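Local coordinates for ribosome-inactivating protein (Lychnis chalcedonica, PDB 2G5X) that belongs to the plant ribosome-inactivating protein family, toxins that build a mixed beta sheet against a bundle of helices, at residues Leu47-Leu52 with Thr58-Phe63; Lys82-Phe87 with Lys150-Lys155; Asp121-Asn124 with Ser129-Lys132. All coordinates share one frame; numbering follows the deposited sequence.

Contact 1: residues Leu47-Leu52 with Thr58-Phe63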
loop_
_atom_site.group_PDB
_atom_site.type_symbol
_atom_site.label_atom_id
_atom_site.label_comp_id
_atom_site.label_asym_id
_atom_site.label_seq_id
_atom_site.Cartn_x
_atom_site.Cartn_y
_atom_site.Cartn_z
ATOM N N LEU A 47 4.176 -9.290 1.087
ATOM C CA LEU A 47 3.307 -9.433 -0.073
ATOM C C LEU A 47 1.850 -9.286 0.335
ATOM O O LEU A 47 1.450 -9.714 1.416
ATOM C CB LEU A 47 3.522 -10.791 -0.747
ATOM C CG LEU A 47 4.933 -11.090 -1.267
ATOM C CD1 LEU A 47 4.926 -12.428 -1.990
ATOM C CD2 LEU A 47 5.390 -9.985 -2.213
ATOM N N VAL A 48 1.069 -8.667 -0.547
ATOM C CA VAL A 48 -0.349 -8.426 -0.321
ATOM C C VAL A 48 -1.151 -8.808 -1.561
ATOM O O VAL A 48 -0.844 -8.365 -2.663
ATOM C CB VAL A 48 -0.596 -6.928 -0.012
ATOM C CG1 VAL A 48 -2.079 -6.599 -0.111
ATOM C CG2 VAL A 48 -0.067 -6.599 1.374
ATOM N N ASN A 49 -2.180 -9.628 -1.380
ATOM C CA ASN A 49 -3.024 -10.030 -2.502
ATOM C C ASN A 49 -4.294 -9.187 -2.570
ATOM O O ASN A 49 -4.989 -9.027 -1.568
ATOM C CB ASN A 49 -3.446 -11.497 -2.366
ATOM C CG ASN A 49 -2.422 -12.464 -2.929
ATOM O OD1 ASN A 49 -1.311 -12.083 -3.282
ATOM N ND2 ASN A 49 -2.800 -13.736 -3.007
ATOM N N LEU A 50 -4.579 -8.633 -3.745
ATOM C CA LEU A 50 -5.808 -7.875 -3.965
ATOM C C LEU A 50 -6.569 -8.745 -4.971
ATOM O O LEU A 50 -6.025 -9.116 -6.013
ATOM C CB LEU A 50 -5.516 -6.492 -4.569
ATOM C CG LEU A 50 -4.809 -5.455 -3.682
ATOM C CD1 LEU A 50 -4.713 -4.120 -4.432
ATOM C CD2 LEU A 50 -5.582 -5.265 -2.379
ATOM N N VAL A 51 -7.814 -9.086 -4.655
ATOM C CA VAL A 51 -8.615 -9.945 -5.529
ATOM C C VAL A 51 -9.938 -9.294 -5.920
ATOM O O VAL A 51 -10.606 -8.701 -5.077
ATOM C CB VAL A 51 -8.940 -11.290 -4.824
ATOM C CG1 VAL A 51 -9.683 -12.219 -5.780
ATOM C CG2 VAL A 51 -7.661 -11.943 -4.322
ATOM N N LEU A 52 -10.313 -9.398 -7.195
ATOM C CA LEU A 52 -11.583 -8.835 -7.646
ATOM C C LEU A 52 -12.672 -9.875 -7.423
ATOM O O LEU A 52 -12.518 -11.035 -7.797
ATOM C CB LEU A 52 -11.539 -8.476 -9.132
ATOM C CG LEU A 52 -10.618 -7.334 -9.554
ATOM C CD1 LEU A 52 -10.782 -7.101 -11.052
ATOM C CD2 LEU A 52 -10.957 -6.073 -8.772
ATOM N N THR A 58 -6.314 -11.804 -9.660
ATOM C CA THR A 58 -5.489 -11.405 -8.528
ATOM C C THR A 58 -4.205 -10.667 -8.893
ATOM O O THR A 58 -3.506 -11.044 -9.833
ATOM C CB THR A 58 -5.092 -12.650 -7.691
ATOM O OG1 THR A 58 -6.277 -13.314 -7.231
ATOM C CG2 THR A 58 -4.241 -12.255 -6.493
ATOM N N ILE A 59 -3.920 -9.602 -8.148
ATOM C CA ILE A 59 -2.689 -8.833 -8.310
ATOM C C ILE A 59 -2.010 -8.853 -6.943
ATOM O O ILE A 59 -2.648 -8.575 -5.926
ATOM C CB ILE A 59 -2.953 -7.367 -8.725
ATOM C CG1 ILE A 59 -3.406 -7.314 -10.186
ATOM C CG2 ILE A 59 -1.681 -6.534 -8.539
ATOM C CD1 ILE A 59 -3.675 -5.906 -10.704
ATOM N N THR A 60 -0.728 -9.202 -6.917
ATOM C CA THR A 60 0.017 -9.265 -5.660
ATOM C C THR A 60 0.967 -8.075 -5.527
ATOM O O THR A 60 1.858 -7.892 -6.350
ATOM C CB THR A 60 0.833 -10.581 -5.566
ATOM O OG1 THR A 60 -0.052 -11.701 -5.709
ATOM C CG2 THR A 60 1.552 -10.677 -4.221
ATOM N N LEU A 61 0.760 -7.269 -4.488
ATOM C CA LEU A 61 1.592 -6.096 -4.233
ATOM C C LEU A 61 2.783 -6.464 -3.356
ATOM O O LEU A 61 2.673 -7.328 -2.489
ATOM C CB LEU A 61 0.784 -5.016 -3.508
ATOM C CG LEU A 61 -0.526 -4.525 -4.125
ATOM C CD1 LEU A 61 -1.202 -3.542 -3.170
ATOM C CD2 LEU A 61 -0.244 -3.863 -5.457
ATOM N N ALA A 62 3.913 -5.791 -3.567
ATOM C CA ALA A 62 5.111 -6.045 -2.769
ATOM C C ALA A 62 5.555 -4.767 -2.061
ATOM O O ALA A 62 5.846 -3.762 -2.709
ATOM C CB ALA A 62 6.238 -6.570 -3.653
ATOM N N PHE A 63 5.599 -4.806 -0.729
ATOM C CA PHE A 63 6.013 -3.647 0.065
ATOM C C PHE A 63 7.323 -3.895 0.802
ATOM O O PHE A 63 7.502 -4.953 1.412
ATOM C CB PHE A 63 4.966 -3.297 1.133
ATOM C CG PHE A 63 3.644 -2.844 0.587
ATOM C CD1 PHE A 63 2.630 -3.762 0.332
ATOM C CD2 PHE A 63 3.401 -1.493 0.356
ATOM C CE1 PHE A 63 1.387 -3.341 -0.142
ATOM C CE2 PHE A 63 2.166 -1.060 -0.119
ATOM C CZ PHE A 63 1.155 -1.986 -0.368
#
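Val48 and Leu61 form a hydrogen-bonded rung of the beta hairpin made by strands 45-51 and 58-64, next to each other in the mixed sheet of the ribosome-inactivating fold. The strand directions differ by 153°, and the closest axis approach is 4.4 Å. In this pair Leu61 N lies 2.7 Å from Val48 O. Leu50 and Ile59 are the second such pair; Leu50 N lies 2.9 Å from Ile59 O. The non-hydrogen-bonded pairs Leu47-Ala62, Asn49-Thr60 and Val51-Thr58 put their side chains on the face away from Val48, Leu50, Ile59 and Leu61. On the apolar face of those four, Leu50 CD1 meets Leu61 CD1 at 3.8 Å, and Val48 CG2 comes obliquely to the Phe63 ring, 3.9 Å from CE1. Helix 154-173 covers this face through Ser164, Phe160, Val168 and Ala169. The opposite face carries a polar pair. Thr60 turns OG1 anti to its carbonyl carbon (chi1 -57°), toward the Asn49 amide, whose OD1 also accepts from Arg1 NH1. That Thr60 hydroxyl donates to Asn49 OD1 at 2.8 Å from above the amide carbonyl plane, 42° out of it.

Contact 2: residues Lys82-Phe87 with Lys150-Lys155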
loop_
_atom_site.group_PDB
_atom_site.type_symbol
_atom_site.label_atom_id
_atom_site.label_comp_id
_atom_site.label_asym_id
_atom_site.label_seq_id
_atom_site.Cartn_x
_atom_site.Cartn_y
_atom_site.Cartn_z
ATOM N N LYS A 82 1.454 -16.821 -17.681
ATOM C CA LYS A 82 2.372 -17.029 -16.565
ATOM C C LYS A 82 2.378 -15.839 -15.609
ATOM O O LYS A 82 2.133 -14.710 -16.018
ATOM C CB LYS A 82 3.794 -17.255 -17.082
ATOM C CG LYS A 82 3.971 -18.556 -17.845
ATOM C CD LYS A 82 5.415 -18.774 -18.253
ATOM C CE LYS A 82 5.586 -20.140 -18.903
ATOM N NZ LYS A 82 7.011 -20.436 -19.216
ATOM N N LEU A 83 2.657 -16.101 -14.334
ATOM C CA LEU A 83 2.726 -15.034 -13.338
ATOM C C LEU A 83 3.996 -14.231 -13.621
ATOM O O LEU A 83 5.085 -14.797 -13.685
ATOM C CB LEU A 83 2.786 -15.629 -11.927
ATOM C CG LEU A 83 1.492 -16.281 -11.433
ATOM C CD1 LEU A 83 1.760 -17.073 -10.164
ATOM C CD2 LEU A 83 0.449 -15.200 -11.178
ATOM N N ARG A 84 3.853 -12.918 -13.796
ATOM C CA ARG A 84 5.000 -12.056 -14.097
ATOM C C ARG A 84 5.252 -10.992 -13.026
ATOM O O ARG A 84 4.317 -10.364 -12.526
ATOM C CB ARG A 84 4.805 -11.372 -15.460
ATOM C CG ARG A 84 3.603 -10.435 -15.524
ATOM C CD ARG A 84 3.396 -9.825 -16.911
ATOM N NE ARG A 84 2.184 -9.008 -16.928
ATOM C CZ ARG A 84 1.602 -8.529 -18.023
ATOM N NH1 ARG A 84 2.117 -8.776 -19.222
ATOM N NH2 ARG A 84 0.488 -7.814 -17.916
ATOM N N ALA A 85 6.524 -10.795 -12.689
ATOM C CA ALA A 85 6.922 -9.810 -11.680
ATOM C C ALA A 85 7.240 -8.468 -12.331
ATOM O O ALA A 85 8.100 -8.389 -13.206
ATOM C CB ALA A 85 8.143 -10.314 -10.911
ATOM N N ASN A 86 6.557 -7.415 -11.884
ATOM C CA ASN A 86 6.742 -6.067 -12.429
ATOM C C ASN A 86 7.273 -5.096 -11.368
ATOM O O ASN A 86 6.612 -4.858 -10.358
ATOM C CB ASN A 86 5.407 -5.527 -12.953
ATOM C CG ASN A 86 4.672 -6.519 -13.835
ATOM O OD1 ASN A 86 5.024 -6.716 -14.998
ATOM N ND2 ASN A 86 3.644 -7.157 -13.277
ATOM N N PHE A 87 8.451 -4.524 -11.600
ATOM C CA PHE A 87 9.029 -3.571 -10.651
ATOM C C PHE A 87 9.012 -2.142 -11.182
ATOM O O PHE A 87 9.148 -1.922 -12.387
ATOM C CB PHE A 87 10.477 -3.940 -10.325
ATOM C CG PHE A 87 10.617 -5.206 -9.542
ATOM C CD1 PHE A 87 11.081 -6.370 -10.149
ATOM C CD2 PHE A 87 10.265 -5.240 -8.197
ATOM C CE1 PHE A 87 11.192 -7.557 -9.421
ATOM C CE2 PHE A 87 10.372 -6.418 -7.461
ATOM C CZ PHE A 87 10.837 -7.580 -8.075
ATOM N N LYS A 150 -2.889 -6.687 -19.028
ATOM C CA LYS A 150 -2.887 -5.862 -20.231
ATOM C C LYS A 150 -1.553 -5.180 -20.505
ATOM O O LYS A 150 -0.564 -5.403 -19.803
ATOM C CB LYS A 150 -3.980 -4.798 -20.124
ATOM C CG LYS A 150 -5.377 -5.372 -19.953
ATOM C CD LYS A 150 -6.409 -4.274 -19.793
ATOM C CE LYS A 150 -7.806 -4.861 -19.684
ATOM N NZ LYS A 150 -8.839 -3.800 -19.550
ATOM N N VAL A 151 -1.533 -4.365 -21.556
ATOM C CA VAL A 151 -0.348 -3.599 -21.908
ATOM C C VAL A 151 -0.333 -2.456 -20.897
ATOM O O VAL A 151 -1.347 -1.783 -20.702
ATOM C CB VAL A 151 -0.452 -3.019 -23.333
ATOM C CG1 VAL A 151 0.672 -2.025 -23.575
ATOM C CG2 VAL A 151 -0.392 -4.142 -24.356
ATOM N N PHE A 152 0.809 -2.247 -20.253
ATOM C CA PHE A 152 0.948 -1.207 -19.237
ATOM C C PHE A 152 1.251 0.183 -19.790
ATOM O O PHE A 152 2.115 0.344 -20.650
ATOM C CB PHE A 152 2.071 -1.575 -18.261
ATOM C CG PHE A 152 1.841 -2.856 -17.509
ATOM C CD1 PHE A 152 2.921 -3.651 -17.133
ATOM C CD2 PHE A 152 0.557 -3.258 -17.153
ATOM C CE1 PHE A 152 2.726 -4.827 -16.416
ATOM C CE2 PHE A 152 0.353 -4.432 -16.435
ATOM C CZ PHE A 152 1.438 -5.220 -16.064
ATOM N N THR A 153 0.535 1.183 -19.285
ATOM C CA THR A 153 0.773 2.568 -19.670
ATOM C C THR A 153 1.132 3.274 -18.367
ATOM O O THR A 153 0.711 2.843 -17.290
ATOM C CB THR A 153 -0.480 3.252 -20.272
ATOM O OG1 THR A 153 -1.502 3.349 -19.274
ATOM C CG2 THR A 153 -1.000 2.466 -21.465
ATOM N N GLY A 154 1.918 4.341 -18.457
ATOM C CA GLY A 154 2.299 5.066 -17.258
ATOM C C GLY A 154 1.102 5.495 -16.425
ATOM O O GLY A 154 1.100 5.346 -15.203
ATOM N N LYS A 155 0.071 6.014 -17.086
ATOM C CA LYS A 155 -1.119 6.476 -16.384
ATOM C C LYS A 155 -1.887 5.380 -15.648
ATOM O O LYS A 155 -2.194 5.524 -14.463
ATOM C CB LYS A 155 -2.068 7.191 -17.350
ATOM C CG LYS A 155 -3.306 7.743 -16.656
ATOM C CD LYS A 155 -4.303 8.343 -17.636
ATOM C CE LYS A 155 -5.574 8.756 -16.908
ATOM N NZ LYS A 155 -6.597 9.335 -17.824
#
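Asn86 and Phe152 lie with their CA atoms 10.2 Å apart, and Arg84 CA is 11.8 Å from Lys150 CA, so side chains must bridge two backbones too distant to pair. One backbone is strand 83-87 of the mixed sheet; the other is the turn that enters helix 154-173, where Thr153 is the N-cap. In this ribosome-inactivating fold the contact thus ties strand 83-87 to the loop that leads into helix 154-173.

Arg84 spans the gap with a chain extended from CG to NE, launched with CG between the backbone N and the carbonyl carbon (chi1 63°). Its NH2 donates to Lys150 O at 3.2 Å, a bond bent to 142° at the hydrogen, with the oxygen at the guanidinium edge but tilted from its plane. The same NH2 comes within 3.3 Å of Phe152 CZ. Phe152 CE1 sits 3.8 Å above one face of the Arg84 guanidinium plane, offset toward the rim; the ring is steeply inclined to that plane, so the groups do not stack.

Asp75 on strand 69-76 fixes both polar side chains: its OD1 salt-bridges Arg84 NE and accepts from Asn86 ND2. Asn86 ND2 also donates to Phe73 O. The amide stands almost perpendicular to the Phe152 ring (87° between planes), with Asn86 OD1 in the ring plane at its edge, 3.3 Å from Phe152 CE1.

Contact 3: residues Asp121-Asn124 with Ser129-Lys132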
loop_
_atom_site.group_PDB
_atom_site.type_symbol
_atom_site.label_atom_id
_atom_site.label_comp_id
_atom_site.label_asym_id
_atom_site.label_seq_id
_atom_site.Cartn_x
_atom_site.Cartn_y
_atom_site.Cartn_z
ATOM N N ASP A 121 6.676 11.046 -9.004
ATOM C CA ASP A 121 6.492 10.490 -10.343
ATOM C C ASP A 121 5.124 9.836 -10.522
ATOM O O ASP A 121 4.539 9.912 -11.603
ATOM C CB ASP A 121 7.591 9.476 -10.686
ATOM C CG ASP A 121 7.661 9.182 -12.179
ATOM O OD1 ASP A 121 7.766 10.144 -12.969
ATOM O OD2 ASP A 121 7.611 7.999 -12.573
ATOM N N LEU A 122 4.618 9.191 -9.473
ATOM C CA LEU A 122 3.311 8.552 -9.561
ATOM C C LEU A 122 2.234 9.575 -9.911
ATOM O O LEU A 122 1.384 9.321 -10.765
ATOM C CB LEU A 122 2.957 7.851 -8.245
ATOM C CG LEU A 122 3.710 6.548 -7.955
ATOM C CD1 LEU A 122 3.342 6.049 -6.563
ATOM C CD2 LEU A 122 3.357 5.493 -9.007
ATOM N N GLN A 123 2.275 10.733 -9.257
ATOM C CA GLN A 123 1.293 11.779 -9.527
ATOM C C GLN A 123 1.492 12.371 -10.925
ATOM O O GLN A 123 0.518 12.706 -11.602
ATOM C CB GLN A 123 1.374 12.877 -8.457
ATOM C CG GLN A 123 1.013 12.386 -7.054
ATOM C CD GLN A 123 1.267 13.420 -5.967
ATOM O OE1 GLN A 123 0.368 14.166 -5.569
ATOM N NE2 GLN A 123 2.502 13.471 -5.484
ATOM N N ASN A 124 2.746 12.492 -11.361
ATOM C CA ASN A 124 3.024 13.031 -12.689
ATOM C C ASN A 124 2.485 12.105 -13.782
ATOM O O ASN A 124 1.911 12.565 -14.769
ATOM C CB ASN A 124 4.530 13.245 -12.892
ATOM C CG ASN A 124 5.067 14.429 -12.100
ATOM O OD1 ASN A 124 4.380 15.432 -11.921
ATOM N ND2 ASN A 124 6.310 14.323 -11.642
ATOM N N SER A 129 -3.316 14.540 -8.315
ATOM C CA SER A 129 -2.648 14.631 -7.019
ATOM C C SER A 129 -3.174 13.662 -5.964
ATOM O O SER A 129 -4.283 13.134 -6.082
ATOM C CB SER A 129 -2.779 16.051 -6.473
ATOM O OG SER A 129 -4.140 16.355 -6.210
ATOM N N ARG A 130 -2.365 13.443 -4.929
ATOM C CA ARG A 130 -2.736 12.569 -3.818
ATOM C C ARG A 130 -4.006 13.122 -3.188
ATOM O O ARG A 130 -4.890 12.372 -2.779
ATOM C CB ARG A 130 -1.644 12.556 -2.740
ATOM C CG ARG A 130 -0.350 11.865 -3.116
ATOM C CD ARG A 130 0.773 12.234 -2.142
ATOM N NE ARG A 130 0.570 11.723 -0.785
ATOM C CZ ARG A 130 1.318 12.067 0.260
ATOM N NH1 ARG A 130 2.317 12.927 0.107
ATOM N NH2 ARG A 130 1.075 11.554 1.460
ATOM N N GLU A 131 -4.078 14.447 -3.111
ATOM C CA GLU A 131 -5.217 15.124 -2.506
ATOM C C GLU A 131 -6.563 14.921 -3.193
ATOM O O GLU A 131 -7.579 14.774 -2.511
ATOM C CB GLU A 131 -4.938 16.625 -2.382
ATOM C CG GLU A 131 -3.915 16.983 -1.314
ATOM C CD GLU A 131 -2.496 17.048 -1.847
ATOM O OE1 GLU A 131 -2.206 16.393 -2.870
ATOM O OE2 GLU A 131 -1.669 17.753 -1.230
ATOM N N LYS A 132 -6.592 14.906 -4.523
ATOM C CA LYS A 132 -7.874 14.744 -5.196
ATOM C C LYS A 132 -8.127 13.429 -5.920
ATOM O O LYS A 132 -9.151 13.274 -6.581
ATOM C CB LYS A 132 -8.135 15.926 -6.139
ATOM C CG LYS A 132 -7.229 16.055 -7.341
ATOM C CD LYS A 132 -7.487 17.410 -8.001
ATOM C CE LYS A 132 -6.867 17.517 -9.380
ATOM N NZ LYS A 132 -7.478 16.559 -10.337
HETATM O O HOH W 1 0.568 16.030 -3.390
#
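Gln123, on helix 119-126, reaches across to Ser129 and Arg130 in the loop that follows the helix, and a hydrogen bond links the two segments. Arg130 N donates to Gln123 OE1 at 2.9 Å in a fairly straight bond (153° at the hydrogen), although the donor is tilted 34° from the amide carbonyl plane. The glutamine delivers OE1 by extending its chain beyond CG (chi2 172°), while its NE2 donates back to Tyr119 O one turn earlier. With a partner at each end, the rotation of the amide is fixed and its two ends are told apart.

A water adds a second route. It donates to Gln123 OE1 at 2.9 Å and to Glu131 OE1 at 2.8 Å, bridging two acceptors that are 4.3 Å apart. Gln123 OE1 therefore accepts both a backbone N-H and a water proton.

Van der Waals contact completes the join. Arg130 CG lies 3.6 Å from Gln123 CD, the two side chains meeting at a slant, and Ser129 CA approaches Gln123 OE1 to 3.4 Å.

Within the fold, the contact closes the short connection from helix 119-126 back onto that helix, ahead of helix 137-145. Arg130 continues past Gln123, makes a cation-pi contact with Tyr119, and forms a salt bridge with Glu200 and a hydrogen bond with Asn201 near the end of helix 193-201, while Leu122 packs on helix 154-173.

In the fold
Contact 1 is the core member, its centre about 9 Å from the centre of the chain, and it combines a backbone ladder with apolar packing. Contacts 2 and 3 are only partly buried, their centres about 17 and 15 Å from the centre of the chain, and rely on side-chain polar groups reaching backbone atoms: an arginine to a carbonyl in contact 2, a glutamine to an N-H in contact 3. Contacts 1 and 2 reach the same sheet, with centres about 13 Å apart. Helix 154-173 relates all three: it covers an apolar face of contact 1, begins within contact 2, and receives Leu122 beside contact 3. Contact 3 lies inside the chain loop that contact 2 closes, yet none of the three touch.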